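Local coordinates for protein myosin-4 (Saccharomyces cerevisiae, PDB 3MMI) that serves as a type V myosin motor in the machinery that localizes mRNAs such as ASH1 to the yeast bud, seen here as its globular tail, at residues N139-E142 with N143-K147; P112-A115 with A116-T120; N196-D199 with A200-K204. All coordinates share one frame; numbering follows the deposited sequence.

Contact 1 (N139-E142 with N143-K147); sequences NDLE and NETLK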
loop_
_atom_site.group_PDB
_atom_site.type_symbol
_atom_site.label_atom_id
_atom_site.label_comp_id
_atom_site.label_asym_id
_atom_site.label_seq_id
_atom_site.Cartn_x
_atom_site.Cartn_y
_atom_site.Cartn_z
ATOM N N ASN A 139 0.828 25.013 -9.618
ATOM C CA ASN A 139 1.309 24.592 -8.308
ATOM C C ASN A 139 0.244 23.859 -7.533
ATOM O O ASN A 139 0.505 22.798 -6.941
ATOM C CB ASN A 139 1.768 25.780 -7.498
ATOM C CG ASN A 139 2.748 25.393 -6.419
ATOM O OD1 ASN A 139 3.865 24.939 -6.698
ATOM N ND2 ASN A 139 2.331 25.558 -5.184
ATOM N N ASP A 140 -0.980 24.349 -7.632
ATOM C CA ASP A 140 -2.060 23.774 -6.896
ATOM C C ASP A 140 -2.458 22.506 -7.569
ATOM O O ASP A 140 -2.856 21.567 -6.886
ATOM C CB ASP A 140 -3.219 24.737 -6.859
ATOM C CG ASP A 140 -4.363 24.267 -6.027
ATOM O OD1 ASP A 140 -4.263 24.221 -4.792
ATOM O OD2 ASP A 140 -5.394 23.962 -6.591
ATOM N N LEU A 141 -2.374 22.475 -8.910
ATOM C CA LEU A 141 -2.814 21.307 -9.673
ATOM C C LEU A 141 -1.901 20.139 -9.250
ATOM O O LEU A 141 -2.332 19.010 -9.060
ATOM C CB LEU A 141 -2.762 21.608 -11.191
ATOM C CG LEU A 141 -3.015 20.453 -12.153
ATOM C CD1 LEU A 141 -4.432 19.977 -12.050
ATOM C CD2 LEU A 141 -2.704 20.851 -13.600
ATOM N N GLU A 142 -0.634 20.454 -9.103
ATOM C CA GLU A 142 0.326 19.469 -8.760
ATOM C C GLU A 142 0.068 18.861 -7.338
ATOM O O GLU A 142 0.059 17.642 -7.166
ATOM C CB GLU A 142 1.705 20.040 -8.830
ATOM C CG GLU A 142 2.672 19.028 -8.344
ATOM C CD GLU A 142 4.089 19.505 -8.420
ATOM O OE1 GLU A 142 4.303 20.557 -8.960
ATOM O OE2 GLU A 142 5.051 18.838 -7.991
ATOM N N ASN A 143 -0.242 19.694 -6.355
ATOM C CA ASN A 143 -0.513 19.156 -5.045
ATOM C C ASN A 143 -1.822 18.410 -4.994
ATOM O O ASN A 143 -1.884 17.325 -4.390
ATOM C CB ASN A 143 -0.452 20.206 -3.921
ATOM C CG ASN A 143 0.870 20.995 -3.899
ATOM O OD1 ASN A 143 1.952 20.459 -4.114
ATOM N ND2 ASN A 143 0.768 22.308 -3.624
ATOM N N GLU A 144 -2.834 18.940 -5.639
ATOM C CA GLU A 144 -4.144 18.335 -5.557
ATOM C C GLU A 144 -4.300 17.029 -6.341
ATOM O O GLU A 144 -5.020 16.150 -5.961
ATOM C CB GLU A 144 -5.197 19.339 -6.005
ATOM C CG GLU A 144 -5.467 20.354 -4.948
ATOM C CD GLU A 144 -6.356 19.797 -3.885
ATOM O OE1 GLU A 144 -7.459 19.255 -4.264
ATOM O OE2 GLU A 144 -5.936 19.919 -2.705
ATOM N N THR A 145 -3.677 16.972 -7.500
ATOM C CA THR A 145 -3.640 15.778 -8.319
ATOM C C THR A 145 -2.894 14.630 -7.516
ATOM O O THR A 145 -3.347 13.493 -7.435
ATOM C CB THR A 145 -2.949 16.242 -9.608
ATOM O OG1 THR A 145 -3.906 16.374 -10.687
ATOM C CG2 THR A 145 -1.844 15.487 -9.950
ATOM N N LEU A 146 -1.769 14.984 -6.907
ATOM C CA LEU A 146 -1.055 14.117 -5.977
ATOM C C LEU A 146 -1.912 13.564 -4.826
ATOM O O LEU A 146 -1.900 12.338 -4.571
ATOM C CB LEU A 146 0.166 14.815 -5.450
ATOM C CG LEU A 146 1.077 13.922 -4.621
ATOM C CD1 LEU A 146 1.645 12.832 -5.549
ATOM C CD2 LEU A 146 2.183 14.709 -3.980
ATOM N N LYS A 147 -2.697 14.445 -4.174
ATOM C CA LYS A 147 -3.634 13.978 -3.150
ATOM C C LYS A 147 -4.674 12.986 -3.672
ATOM O O LYS A 147 -4.938 11.996 -2.980
ATOM C CB LYS A 147 -4.361 15.109 -2.384
ATOM C CG LYS A 147 -3.450 16.142 -1.660
#
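Asp140, its CG opposite the backbone N (chi1 -176°), and Glu144, whose CG lies beside the N and whose chain bends again at CB-CG, run side by side in the same direction with their carboxylate planes only 8° apart. What Asp140 meets is methylene: its OD2 lies 4.0 Å from Glu144 CG. The carboxylate oxygens Asp140 OD1 and Glu144 OE2 come within 5.1 Å without touching, a proximity of like charges that is probably mildly unfavourable and eased by solvent on this exposed side. Beside them Asn139 and Asn143 meet loosely, Asn139 ND2 and Asn143 ND2 3.9 Å apart, with amide planes 82° from each other, nearly perpendicular. All of this rides on two consecutive turns of helix 132-168 in the all-helical globular tail of this type V myosin, closed by i to i+4 backbone bonds such as Glu144 N to Asp140 O (2.9 Å) and Leu146 N to Glu142 O (3.2 Å). The buried side of the helix differs in kind. There Leu141 approaches Thr145 only loosely, in a detail that remains doubtful, and Thr145 goes on to pack against Leu111 and Pro112 of helix 111-119. Glu142, extended beyond CG, reaches the same helix, where its OE1 forms a salt bridge with Lys119 NZ.

Contact 2 (P112-A115 with A116-T120); sequences PAFA and ANQKT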
loop_
_atom_site.group_PDB
_atom_site.type_symbol
_atom_site.label_atom_id
_atom_site.label_comp_id
_atom_site.label_asym_id
_atom_site.label_seq_id
_atom_site.Cartn_x
_atom_site.Cartn_y
_atom_site.Cartn_z
ATOM N N PRO A 112 0.864 14.843 -11.662
ATOM C CA PRO A 112 1.736 15.714 -10.864
ATOM C C PRO A 112 3.002 16.215 -11.552
ATOM O O PRO A 112 3.312 17.420 -11.468
ATOM C CB PRO A 112 2.104 14.811 -9.680
ATOM C CG PRO A 112 0.983 13.980 -9.500
ATOM C CD PRO A 112 0.592 13.603 -10.916
ATOM N N ALA A 113 3.739 15.344 -12.246
ATOM C CA ALA A 113 4.918 15.823 -12.995
ATOM C C ALA A 113 4.564 16.646 -14.236
ATOM O O ALA A 113 5.362 17.511 -14.616
ATOM C CB ALA A 113 5.908 14.634 -13.419
ATOM N N PHE A 114 3.365 16.398 -14.834
ATOM C CA PHE A 114 2.851 17.170 -15.999
ATOM C C PHE A 114 2.688 18.597 -15.516
ATOM O O PHE A 114 3.330 19.468 -16.058
ATOM C CB PHE A 114 1.516 16.597 -16.503
ATOM C CG PHE A 114 0.684 17.583 -17.302
ATOM C CD1 PHE A 114 1.087 17.962 -18.593
ATOM C CD2 PHE A 114 -0.479 18.118 -16.777
ATOM C CE1 PHE A 114 0.343 18.887 -19.344
ATOM C CE2 PHE A 114 -1.251 19.046 -17.519
ATOM C CZ PHE A 114 -0.838 19.428 -18.804
ATOM N N ALA A 115 1.933 18.803 -14.412
ATOM C CA ALA A 115 1.763 20.124 -13.795
ATOM C C ALA A 115 3.077 20.813 -13.484
ATOM O O ALA A 115 3.233 22.011 -13.749
ATOM C CB ALA A 115 0.834 20.095 -12.505
ATOM N N ALA A 116 4.038 20.055 -12.955
ATOM C CA ALA A 116 5.381 20.608 -12.668
ATOM C C ALA A 116 6.073 20.994 -13.928
ATOM O O ALA A 116 6.719 22.075 -13.948
ATOM C CB ALA A 116 6.269 19.623 -11.892
ATOM N N ASN A 117 5.996 20.131 -14.972
ATOM C CA ASN A 117 6.565 20.523 -16.282
ATOM C C ASN A 117 5.773 21.646 -17.032
ATOM O O ASN A 117 6.321 22.341 -17.825
ATOM C CB ASN A 117 6.891 19.328 -17.238
ATOM C CG ASN A 117 7.712 19.797 -18.534
ATOM O OD1 ASN A 117 7.155 19.936 -19.652
ATOM N ND2 ASN A 117 9.000 20.127 -18.331
ATOM N N GLN A 118 4.481 21.799 -16.801
ATOM C CA GLN A 118 3.777 22.883 -17.429
ATOM C C GLN A 118 4.333 24.173 -16.890
ATOM O O GLN A 118 4.354 25.179 -17.550
ATOM C CB GLN A 118 2.284 22.799 -17.175
ATOM C CG GLN A 118 1.642 21.890 -18.133
ATOM C CD GLN A 118 1.582 22.450 -19.528
ATOM O OE1 GLN A 118 2.186 21.925 -20.461
ATOM N NE2 GLN A 118 0.794 23.513 -19.681
ATOM N N LYS A 119 4.778 24.179 -15.657
ATOM C CA LYS A 119 4.933 25.457 -15.058
ATOM C C LYS A 119 6.299 26.000 -15.413
ATOM O O LYS A 119 6.581 27.228 -15.404
ATOM C CB LYS A 119 4.589 25.406 -13.566
ATOM C CG LYS A 119 5.635 24.948 -12.630
ATOM C CD LYS A 119 5.195 25.442 -11.258
ATOM C CE LYS A 119 5.345 24.366 -10.177
ATOM N NZ LYS A 119 4.260 23.255 -10.275
ATOM N N THR A 120 7.110 25.063 -15.854
ATOM C CA THR A 120 8.431 25.386 -16.297
ATOM C C THR A 120 8.450 26.373 -17.504
ATOM O O THR A 120 9.506 26.964 -17.795
ATOM C CB THR A 120 9.258 24.133 -16.657
ATOM O OG1 THR A 120 10.354 24.554 -17.457
ATOM C CG2 THR A 120 8.512 23.215 -17.531
#
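The Phe114 ring takes the methylene of Gln118 over one face, a CH-pi contact in which Gln118 CG stands 3.8 Å from the centroid of the Phe114 ring, 26° off the normal. CG sits toward the rim, on the side of CE1 and CZ; its nearest ring atom is Phe114 CE1, at 3.5 Å. The Gln118 amide is only 21° from parallel with the ring and follows it outward, so that Gln118 OE1 passes 3.7 Å from Phe114 CE1. Both chains point the same way: Phe114 has CG opposite the backbone N, while Gln118 keeps CG beside its own N and bends once more, at chi2 (-71°), a turn that sets the amide alongside the ring. Around this pair Thr59, Val62 and Ser63 of helix 53-67 touch Phe114, and Ser63 touches Gln118 as well. The backbone beneath is the short helix 111-119 of the globular tail, wedged between helix 53-67 and helix 132-168. Pro112, with no N-H to give, stands in its first turn and still accepts a bond there, from Ala116 N to Pro112 O (3.1 Å). Farther along, Gln118 N to Phe114 O is short, 2.7 Å, and joins the backbones of the same two residues whose side chains make the CH-pi contact. Toward the far end the ladder slackens, the bond from Lys119 N to Ala115 O being weak at 3.3 Å. Lys119 bends back over this turn, bringing NZ to 3.8 Å from Ala115 O, and its ammonium pairs with Glu142 of helix 132-168.

Contact 3 (N196-D199 with A200-K204); sequences NEFD and AVLCK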
loop_
_atom_site.group_PDB
_atom_site.type_symbol
_atom_site.label_atom_id
_atom_site.label_comp_id
_atom_site.label_asym_id
_atom_site.label_seq_id
_atom_site.Cartn_x
_atom_site.Cartn_y
_atom_site.Cartn_z
ATOM N N ASN A 196 6.363 -12.272 -9.922
ATOM C CA ASN A 196 6.949 -12.060 -11.299
ATOM C C ASN A 196 5.894 -11.516 -12.275
ATOM O O ASN A 196 6.174 -10.709 -13.081
ATOM C CB ASN A 196 7.567 -13.363 -11.917
ATOM C CG ASN A 196 8.792 -13.869 -11.160
ATOM O OD1 ASN A 196 8.965 -15.089 -10.967
ATOM N ND2 ASN A 196 9.591 -12.967 -10.674
ATOM N N GLU A 197 4.658 -11.953 -12.101
ATOM C CA GLU A 197 3.596 -11.514 -12.965
ATOM C C GLU A 197 3.105 -10.123 -12.586
ATOM O O GLU A 197 2.732 -9.339 -13.447
ATOM C CB GLU A 197 2.458 -12.558 -13.002
ATOM C CG GLU A 197 2.899 -13.825 -13.794
ATOM C CD GLU A 197 1.884 -14.976 -13.789
ATOM O OE1 GLU A 197 0.736 -14.795 -13.303
ATOM O OE2 GLU A 197 2.242 -16.054 -14.237
ATOM N N PHE A 198 3.135 -9.788 -11.285
ATOM C CA PHE A 198 2.838 -8.436 -10.827
ATOM C C PHE A 198 3.879 -7.524 -11.385
ATOM O O PHE A 198 3.607 -6.427 -11.913
ATOM C CB PHE A 198 2.896 -8.399 -9.283
ATOM C CG PHE A 198 2.443 -7.130 -8.674
ATOM C CD1 PHE A 198 1.665 -6.217 -9.393
ATOM C CD2 PHE A 198 2.682 -6.883 -7.325
ATOM C CE1 PHE A 198 1.170 -5.055 -8.810
ATOM C CE2 PHE A 198 2.275 -5.692 -6.778
ATOM C CZ PHE A 198 1.479 -4.798 -7.499
ATOM N N ASP A 199 5.117 -7.956 -11.278
ATOM C CA ASP A 199 6.212 -7.180 -11.800
ATOM C C ASP A 199 6.181 -6.929 -13.340
ATOM O O ASP A 199 6.545 -5.849 -13.818
ATOM C CB ASP A 199 7.515 -7.886 -11.449
ATOM C CG ASP A 199 8.762 -7.085 -11.893
ATOM O OD1 ASP A 199 9.281 -6.246 -11.123
ATOM O OD2 ASP A 199 9.211 -7.247 -13.058
ATOM N N ALA A 200 5.707 -7.915 -14.121
ATOM C CA ALA A 200 5.585 -7.724 -15.622
ATOM C C ALA A 200 4.586 -6.680 -15.996
ATOM O O ALA A 200 4.816 -5.917 -16.911
ATOM C CB ALA A 200 5.201 -9.073 -16.317
ATOM N N VAL A 201 3.402 -6.735 -15.369
ATOM C CA VAL A 201 2.338 -5.773 -15.621
ATOM C C VAL A 201 2.832 -4.357 -15.254
ATOM O O VAL A 201 2.753 -3.448 -16.027
ATOM C CB VAL A 201 1.152 -6.113 -14.807
ATOM C CG1 VAL A 201 0.081 -5.034 -15.015
ATOM C CG2 VAL A 201 0.629 -7.521 -15.129
ATOM N N LEU A 202 3.480 -4.223 -14.096
ATOM C CA LEU A 202 4.069 -2.931 -13.739
ATOM C C LEU A 202 4.968 -2.399 -14.894
ATOM O O LEU A 202 4.828 -1.232 -15.328
ATOM C CB LEU A 202 4.862 -3.064 -12.441
ATOM C CG LEU A 202 4.227 -2.677 -11.105
ATOM C CD1 LEU A 202 2.810 -2.392 -11.119
ATOM C CD2 LEU A 202 4.652 -3.738 -10.014
ATOM N N CYS A 203 5.871 -3.254 -15.401
ATOM C CA CYS A 203 6.693 -2.874 -16.628
ATOM C C CYS A 203 5.850 -2.724 -17.900
ATOM O O CYS A 203 6.071 -1.803 -18.632
ATOM C CB CYS A 203 7.792 -3.845 -16.939
ATOM S SG CYS A 203 8.939 -4.241 -15.569
ATOM N N LYS A 204 4.860 -3.587 -18.106
ATOM C CA LYS A 204 3.983 -3.526 -19.289
ATOM C C LYS A 204 3.335 -2.160 -19.361
ATOM O O LYS A 204 3.539 -1.415 -20.366
ATOM C CB LYS A 204 2.892 -4.639 -19.233
ATOM C CG LYS A 204 2.008 -4.718 -20.502
#
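Leu202 lays its methyl CD2 over one face of the Phe198 ring, 4.0 Å from the centroid, while its other methyl, CD1, meets Phe198 CE1 at 3.9 Å. The carbonyls below are accounted for by the next turn. Phe198 O accepts from Leu202 N at 3.1 Å in an almost straight bond (170°), and Asp199 O from Cys203 N at the same length. Asn196 O takes Ala200 N at 3.0 Å, more bent, whereas the bond from Val201 N to Glu197 O is straight but long, 3.3 Å, and weak. Asp199 extends its carboxylate away from the backbone N (chi1 -176°); OD1 is hydrogen-bonded by His212 NE2 of helix 209-234, and OD2 lies 3.9 Å from Cys203 SG. An alanine in place of Leu202 would lose CG and both methyls, which would probably open a gap over that face of the Phe198 ring and remove the packing on His212 and Val207. Phe198 also meets Phe160 of helix 132-168 and touches Ile102, Ile215 and Thr219, while Val201 faces helix 97-108. An i to i+4 aromatic-aliphatic pair on the buried side, with Asn196 and Glu197 on the exposed side, is the pattern of an amphipathic helix, here helix 185-204 packed among its neighbours in the all-helical tail domain.

Read from the N terminus, the order is contact 2, contact 1, contact 3, strictly in series: none nests in or crosses another, and since each lies within a single helix, none closes a loop. Tertiary structure comes from the faces they turn to neighbouring helices. Contact 2 on helix 111-119 and contact 1 on the next helix, 132-168, have centres 10 Å apart and touch directly, Thr145 packing on Pro112 near the salt bridge that also joins them; contact 2 leans on helix 53-67 too. Contact 3, tied to helices 97-108 and 209-234, stands apart, its nearest atoms about 16 Å from either. Helix 132-168 nevertheless bridges the distance, bearing contact 1 and, farther along, Phe160, which reaches helix 185-204.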